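Local coordinates for carboxylic ester hydrolase (Aspergillus niger, PDB 7K4O), which hydrolyses ester bonds as a tannin acyl hydrolase of the tannase family, a serine esterase that probably releases gallic acid from tannins, at residues L232-I244 / Q294-T308. Sequence-based numbering, arbitrary orientation.
With NAG (2-acetamido-2-deoxy-beta-D-glucopyranose), chain G.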
loop_
_atom_site.group_PDB
_atom_site.type_symbol
_atom_site.label_atom_id
_atom_site.label_comp_id
_atom_site.label_asym_id
_atom_site.label_seq_id
_atom_site.Cartn_x
_atom_site.Cartn_y
_atom_site.Cartn_z
ATOM N N LEU A 232 -22.015 -8.199 -19.283
ATOM C CA LEU A 232 -23.008 -7.259 -19.855
ATOM C C LEU A 232 -22.741 -7.038 -21.350
ATOM O O LEU A 232 -23.519 -6.326 -21.976
ATOM C CB LEU A 232 -22.956 -5.947 -19.075
ATOM C CG LEU A 232 -23.404 -6.048 -17.621
ATOM C CD1 LEU A 232 -23.152 -4.730 -16.886
ATOM C CD2 LEU A 232 -24.865 -6.493 -17.502
ATOM N N ASP A 233 -21.687 -7.637 -21.890
ATOM C CA ASP A 233 -21.241 -7.522 -23.298
ATOM C C ASP A 233 -21.205 -6.052 -23.702
ATOM O O ASP A 233 -21.868 -5.671 -24.671
ATOM C CB ASP A 233 -22.159 -8.315 -24.241
ATOM C CG ASP A 233 -21.606 -8.420 -25.659
ATOM O OD1 ASP A 233 -20.366 -8.422 -25.825
ATOM O OD2 ASP A 233 -22.411 -8.470 -26.600
ATOM N N TYR A 234 -20.467 -5.217 -22.976
ATOM C CA TYR A 234 -20.218 -3.819 -23.382
ATOM C C TYR A 234 -18.835 -3.389 -22.893
ATOM O O TYR A 234 -18.550 -3.534 -21.710
ATOM C CB TYR A 234 -21.294 -2.901 -22.819
ATOM C CG TYR A 234 -21.065 -1.474 -23.242
ATOM C CD1 TYR A 234 -21.262 -1.079 -24.560
ATOM C CD2 TYR A 234 -20.629 -0.520 -22.344
ATOM C CE1 TYR A 234 -21.042 0.227 -24.964
ATOM C CE2 TYR A 234 -20.428 0.797 -22.720
ATOM C CZ TYR A 234 -20.620 1.167 -24.037
ATOM O OH TYR A 234 -20.419 2.466 -24.370
ATOM N N TYR A 235 -18.034 -2.860 -23.794
ATOM C CA TYR A 235 -16.648 -2.427 -23.553
ATOM C C TYR A 235 -16.601 -0.913 -23.654
ATOM O O TYR A 235 -16.394 -0.370 -24.726
ATOM C CB TYR A 235 -15.744 -3.186 -24.509
ATOM C CG TYR A 235 -15.859 -4.674 -24.301
ATOM C CD1 TYR A 235 -15.157 -5.323 -23.279
ATOM C CD2 TYR A 235 -16.758 -5.423 -25.039
ATOM C CE1 TYR A 235 -15.281 -6.690 -23.073
ATOM C CE2 TYR A 235 -16.920 -6.782 -24.824
ATOM C CZ TYR A 235 -16.191 -7.416 -23.828
ATOM O OH TYR A 235 -16.375 -8.742 -23.601
ATOM N N PRO A 236 -16.745 -0.170 -22.538
ATOM C CA PRO A 236 -16.784 1.285 -22.610
ATOM C C PRO A 236 -15.479 1.857 -23.114
ATOM O O PRO A 236 -14.397 1.423 -22.705
ATOM C CB PRO A 236 -17.033 1.754 -21.177
ATOM C CG PRO A 236 -17.550 0.511 -20.480
ATOM C CD PRO A 236 -16.873 -0.663 -21.157
ATOM N N PRO A 237 -15.518 2.834 -24.051
ATOM C CA PRO A 237 -14.311 3.596 -24.381
ATOM C C PRO A 237 -13.802 4.223 -23.083
ATOM O O PRO A 237 -14.608 4.676 -22.265
ATOM C CB PRO A 237 -14.786 4.681 -25.364
ATOM C CG PRO A 237 -16.089 4.144 -25.905
ATOM C CD PRO A 237 -16.703 3.310 -24.791
ATOM N N PRO A 238 -12.481 4.244 -22.837
ATOM C CA PRO A 238 -11.949 4.857 -21.613
ATOM C C PRO A 238 -12.523 6.254 -21.345
ATOM O O PRO A 238 -12.811 6.602 -20.218
ATOM C CB PRO A 238 -10.446 4.948 -21.901
ATOM C CG PRO A 238 -10.186 3.762 -22.805
ATOM C CD PRO A 238 -11.423 3.682 -23.686
ATOM N N CYS A 239 -12.730 7.037 -22.411
ATOM C CA CYS A 239 -13.217 8.431 -22.293
ATOM C C CYS A 239 -14.609 8.454 -21.673
ATOM O O CYS A 239 -14.921 9.388 -20.921
ATOM C CB CYS A 239 -13.246 9.062 -23.681
ATOM S SG CYS A 239 -13.403 10.854 -23.606
ATOM N N GLU A 240 -15.452 7.474 -21.981
ATOM C CA GLU A 240 -16.823 7.463 -21.442
ATOM C C GLU A 240 -16.758 7.325 -19.915
ATOM O O GLU A 240 -17.531 8.006 -19.213
ATOM C CB GLU A 240 -17.615 6.338 -22.097
ATOM C CG GLU A 240 -19.024 6.209 -21.582
ATOM C CD GLU A 240 -19.814 5.134 -22.315
ATOM O OE1 GLU A 240 -19.202 4.121 -22.689
ATOM O OE2 GLU A 240 -21.037 5.330 -22.529
ATOM N N LEU A 241 -15.926 6.410 -19.413
ATOM C CA LEU A 241 -15.797 6.194 -17.941
ATOM C C LEU A 241 -15.122 7.408 -17.309
ATOM O O LEU A 241 -15.542 7.778 -16.196
ATOM C CB LEU A 241 -15.020 4.895 -17.702
ATOM C CG LEU A 241 -15.791 3.654 -18.155
ATOM C CD1 LEU A 241 -15.048 2.357 -17.925
ATOM C CD2 LEU A 241 -17.149 3.596 -17.490
ATOM N N ASP A 242 -14.158 8.008 -17.991
ATOM C CA ASP A 242 -13.464 9.216 -17.468
ATOM C C ASP A 242 -14.474 10.362 -17.318
ATOM O O ASP A 242 -14.403 11.111 -16.331
ATOM C CB ASP A 242 -12.274 9.619 -18.317
ATOM C CG ASP A 242 -11.483 10.740 -17.667
ATOM O OD1 ASP A 242 -11.168 10.627 -16.443
ATOM O OD2 ASP A 242 -11.213 11.732 -18.359
ATOM N N LYS A 243 -15.436 10.464 -18.239
ATOM C CA LYS A 243 -16.504 11.479 -18.115
ATOM C C LYS A 243 -17.355 11.202 -16.881
ATOM O O LYS A 243 -17.690 12.132 -16.120
ATOM C CB LYS A 243 -17.347 11.505 -19.405
ATOM C CG LYS A 243 -18.516 12.484 -19.384
ATOM C CD LYS A 243 -18.148 13.891 -19.003
ATOM C CE LYS A 243 -17.264 14.569 -20.030
ATOM N NZ LYS A 243 -17.492 16.039 -20.060
ATOM N N ILE A 244 -17.669 9.939 -16.620
ATOM C CA ILE A 244 -18.468 9.609 -15.422
ATOM C C ILE A 244 -17.672 10.040 -14.178
ATOM O O ILE A 244 -18.291 10.599 -13.229
ATOM C CB ILE A 244 -18.817 8.108 -15.418
ATOM C CG1 ILE A 244 -19.893 7.811 -16.475
ATOM C CG2 ILE A 244 -19.290 7.642 -14.064
ATOM C CD1 ILE A 244 -20.037 6.346 -16.822
ATOM N N GLN A 294 -11.730 9.671 -29.235
ATOM C CA GLN A 294 -13.018 9.140 -28.724
ATOM C C GLN A 294 -13.958 10.324 -28.532
ATOM O O GLN A 294 -13.527 11.367 -27.980
ATOM C CB GLN A 294 -12.842 8.361 -27.409
ATOM C CG GLN A 294 -11.771 7.285 -27.485
ATOM C CD GLN A 294 -11.253 6.949 -26.094
ATOM O OE1 GLN A 294 -12.006 6.584 -25.198
ATOM N NE2 GLN A 294 -9.966 7.142 -25.908
ATOM N N ASN A 295 -15.199 10.167 -28.979
ATOM C CA ASN A 295 -16.275 11.143 -28.693
ATOM C C ASN A 295 -17.609 10.426 -28.808
ATOM O O ASN A 295 -17.710 9.397 -29.482
ATOM C CB ASN A 295 -16.225 12.376 -29.602
ATOM C CG ASN A 295 -16.421 12.012 -31.057
ATOM O OD1 ASN A 295 -17.543 12.050 -31.563
ATOM N ND2 ASN A 295 -15.345 11.631 -31.728
ATOM N N GLY A 296 -18.590 10.978 -28.128
ATOM C CA GLY A 296 -19.901 10.349 -27.968
ATOM C C GLY A 296 -20.654 11.015 -26.855
ATOM O O GLY A 296 -20.313 12.159 -26.442
ATOM N N THR A 297 -21.667 10.318 -26.384
ATOM C CA THR A 297 -22.461 10.707 -25.209
ATOM C C THR A 297 -22.417 9.525 -24.244
ATOM O O THR A 297 -22.382 8.367 -24.713
ATOM C CB THR A 297 -23.900 11.101 -25.570
ATOM O OG1 THR A 297 -24.542 9.977 -26.165
ATOM C CG2 THR A 297 -23.972 12.319 -26.470
ATOM N N VAL A 298 -22.457 9.813 -22.951
ATOM C CA VAL A 298 -22.438 8.731 -21.936
ATOM C C VAL A 298 -23.698 7.899 -22.144
ATOM O O VAL A 298 -24.815 8.432 -22.068
ATOM C CB VAL A 298 -22.313 9.279 -20.505
ATOM C CG1 VAL A 298 -22.381 8.141 -19.478
ATOM C CG2 VAL A 298 -21.033 10.086 -20.365
ATOM N N SER A 299 -23.506 6.613 -22.367
ATOM C CA SER A 299 -24.574 5.664 -22.753
ATOM C C SER A 299 -25.181 5.009 -21.522
ATOM O O SER A 299 -24.544 4.971 -20.426
ATOM C CB SER A 299 -24.046 4.645 -23.710
ATOM O OG SER A 299 -23.134 3.766 -23.065
ATOM N N ALA A 300 -26.384 4.490 -21.694
ATOM C CA ALA A 300 -27.088 3.733 -20.649
ATOM C C ALA A 300 -26.251 2.495 -20.284
ATOM O O ALA A 300 -26.212 2.135 -19.105
ATOM C CB ALA A 300 -28.459 3.331 -21.135
ATOM N N LYS A 301 -25.694 1.824 -21.281
ATOM C CA LYS A 301 -24.896 0.594 -21.073
ATOM C C LYS A 301 -23.617 0.972 -20.316
ATOM O O LYS A 301 -23.196 0.160 -19.499
ATOM C CB LYS A 301 -24.519 -0.065 -22.392
ATOM C CG LYS A 301 -25.609 -0.891 -23.052
ATOM C CD LYS A 301 -25.201 -1.298 -24.465
ATOM C CE LYS A 301 -26.289 -1.924 -25.309
ATOM N NZ LYS A 301 -26.509 -3.325 -24.903
ATOM N N GLY A 302 -23.020 2.125 -20.619
ATOM C CA GLY A 302 -21.799 2.602 -19.934
ATOM C C GLY A 302 -22.085 2.838 -18.467
ATOM O O GLY A 302 -21.288 2.406 -17.597
ATOM N N ILE A 303 -23.206 3.474 -18.177
ATOM C CA ILE A 303 -23.666 3.695 -16.787
ATOM C C ILE A 303 -23.926 2.339 -16.120
ATOM O O ILE A 303 -23.592 2.179 -14.940
ATOM C CB ILE A 303 -24.887 4.626 -16.770
ATOM C CG1 ILE A 303 -24.423 6.052 -17.043
ATOM C CG2 ILE A 303 -25.653 4.499 -15.467
ATOM C CD1 ILE A 303 -25.546 6.991 -17.329
ATOM N N GLU A 304 -24.542 1.392 -16.815
ATOM C CA GLU A 304 -24.843 0.072 -16.212
ATOM C C GLU A 304 -23.513 -0.627 -15.830
ATOM O O GLU A 304 -23.433 -1.172 -14.719
ATOM C CB GLU A 304 -25.652 -0.803 -17.177
ATOM C CG GLU A 304 -26.173 -2.076 -16.541
ATOM C CD GLU A 304 -26.925 -2.994 -17.513
ATOM O OE1 GLU A 304 -26.645 -2.943 -18.758
ATOM O OE2 GLU A 304 -27.720 -3.799 -17.028
ATOM N N VAL A 305 -22.534 -0.609 -16.716
ATOM C CA VAL A 305 -21.202 -1.196 -16.436
ATOM C C VAL A 305 -20.625 -0.463 -15.214
ATOM O O VAL A 305 -20.180 -1.150 -14.259
ATOM C CB VAL A 305 -20.268 -1.128 -17.639
ATOM C CG1 VAL A 305 -18.817 -1.365 -17.232
ATOM C CG2 VAL A 305 -20.707 -2.142 -18.694
ATOM N N ALA A 306 -20.678 0.864 -15.199
ATOM C CA ALA A 306 -20.009 1.644 -14.138
ATOM C C ALA A 306 -20.692 1.319 -12.825
ATOM O O ALA A 306 -19.996 1.153 -11.803
ATOM C CB ALA A 306 -20.010 3.126 -14.413
ATOM N N LYS A 307 -22.021 1.290 -12.797
ATOM C CA LYS A 307 -22.740 1.065 -11.540
ATOM C C LYS A 307 -22.408 -0.340 -11.045
ATOM O O LYS A 307 -22.403 -0.555 -9.818
ATOM C CB LYS A 307 -24.256 1.176 -11.693
ATOM C CG LYS A 307 -24.791 2.590 -11.726
ATOM C CD LYS A 307 -26.287 2.583 -11.561
ATOM C CE LYS A 307 -26.821 3.994 -11.553
ATOM N NZ LYS A 307 -28.259 3.997 -11.227
ATOM N N THR A 308 -22.289 -1.284 -11.957
ATOM C CA THR A 308 -22.055 -2.701 -11.588
ATOM C C THR A 308 -20.643 -2.815 -10.962
ATOM O O THR A 308 -20.509 -3.528 -9.967
ATOM C CB THR A 308 -22.285 -3.625 -12.793
ATOM O OG1 THR A 308 -23.648 -3.411 -13.216
ATOM C CG2 THR A 308 -22.086 -5.068 -12.411
HETATM C C1 NAG G . -11.635 14.869 -17.137
HETATM C C2 NAG G . -11.415 15.213 -18.622
HETATM C C3 NAG G . -9.955 15.345 -19.020
HETATM C C4 NAG G . -9.404 16.418 -18.126
HETATM C C5 NAG G . -9.625 16.035 -16.665
HETATM C C6 NAG G . -9.108 17.125 -15.745
HETATM C C7 NAG G . -13.108 14.192 -20.060
HETATM C C8 NAG G . -13.508 12.923 -20.755
HETATM N N2 NAG G . -11.943 14.133 -19.423
HETATM O O3 NAG G . -9.900 15.578 -20.431
HETATM O O4 NAG G . -8.030 16.404 -18.401
HETATM O O5 NAG G . -10.988 15.849 -16.336
HETATM O O6 NAG G . -9.309 16.719 -14.409
HETATM O O7 NAG G . -13.774 15.204 -20.078
HETATM O O HOH W 1 -24.883 -3.908 -22.150
HETATM O O HOH W 2 -24.692 -5.272 -24.916
HETATM O O HOH W 3 -20.799 6.186 -25.523
#
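One face of the Tyr234 ring carries Lys301 CB, which stands 3.9 Å from the ring centroid and only 13° off the ring normal, a CH-pi contact. Two groups lie in the ring plane at its edge: the methyl CG2 of Val305, and Glu240 OE1, which accepts the hydrogen bond of Tyr234 OH on its syn lone pair. The second carboxylate oxygen, Glu240 OE2, crosses to Ser299 and is gripped twice, by Ser299 N at 2.8 Å, nearly along the C-O axis, and by Ser299 OG at 2.7 Å, on the syn side and 16° out of the carboxylate plane. Ser299 is also the N-cap of helix 300-310; its OG sits between the backbone N and the carbonyl carbon (chi1 69°), which lets it donate to Glu240 OE2 and accept from Gly302 N at 2.9 Å. Gly302 presents no side chain here, and its CA comes 3.8 Å from Glu240 OE2. Helix 238-252 meets both the capped helix and the two-stranded antiparallel sheet 282-285/294-297, to which the Cys239-Cys285 disulfide ties it. From that sheet Gln294 OE1 accepts a hydrogen bond from Cys239 N in the first turn, at 2.9 Å and somewhat off the amide plane. Farther along the helix, Ile244 CD1 lies 4.0 Å from Ala306 CB. At the other end of 232-244, Lys301 NZ donates to two waters, one bound to Leu232 O and the other to Asp233 O.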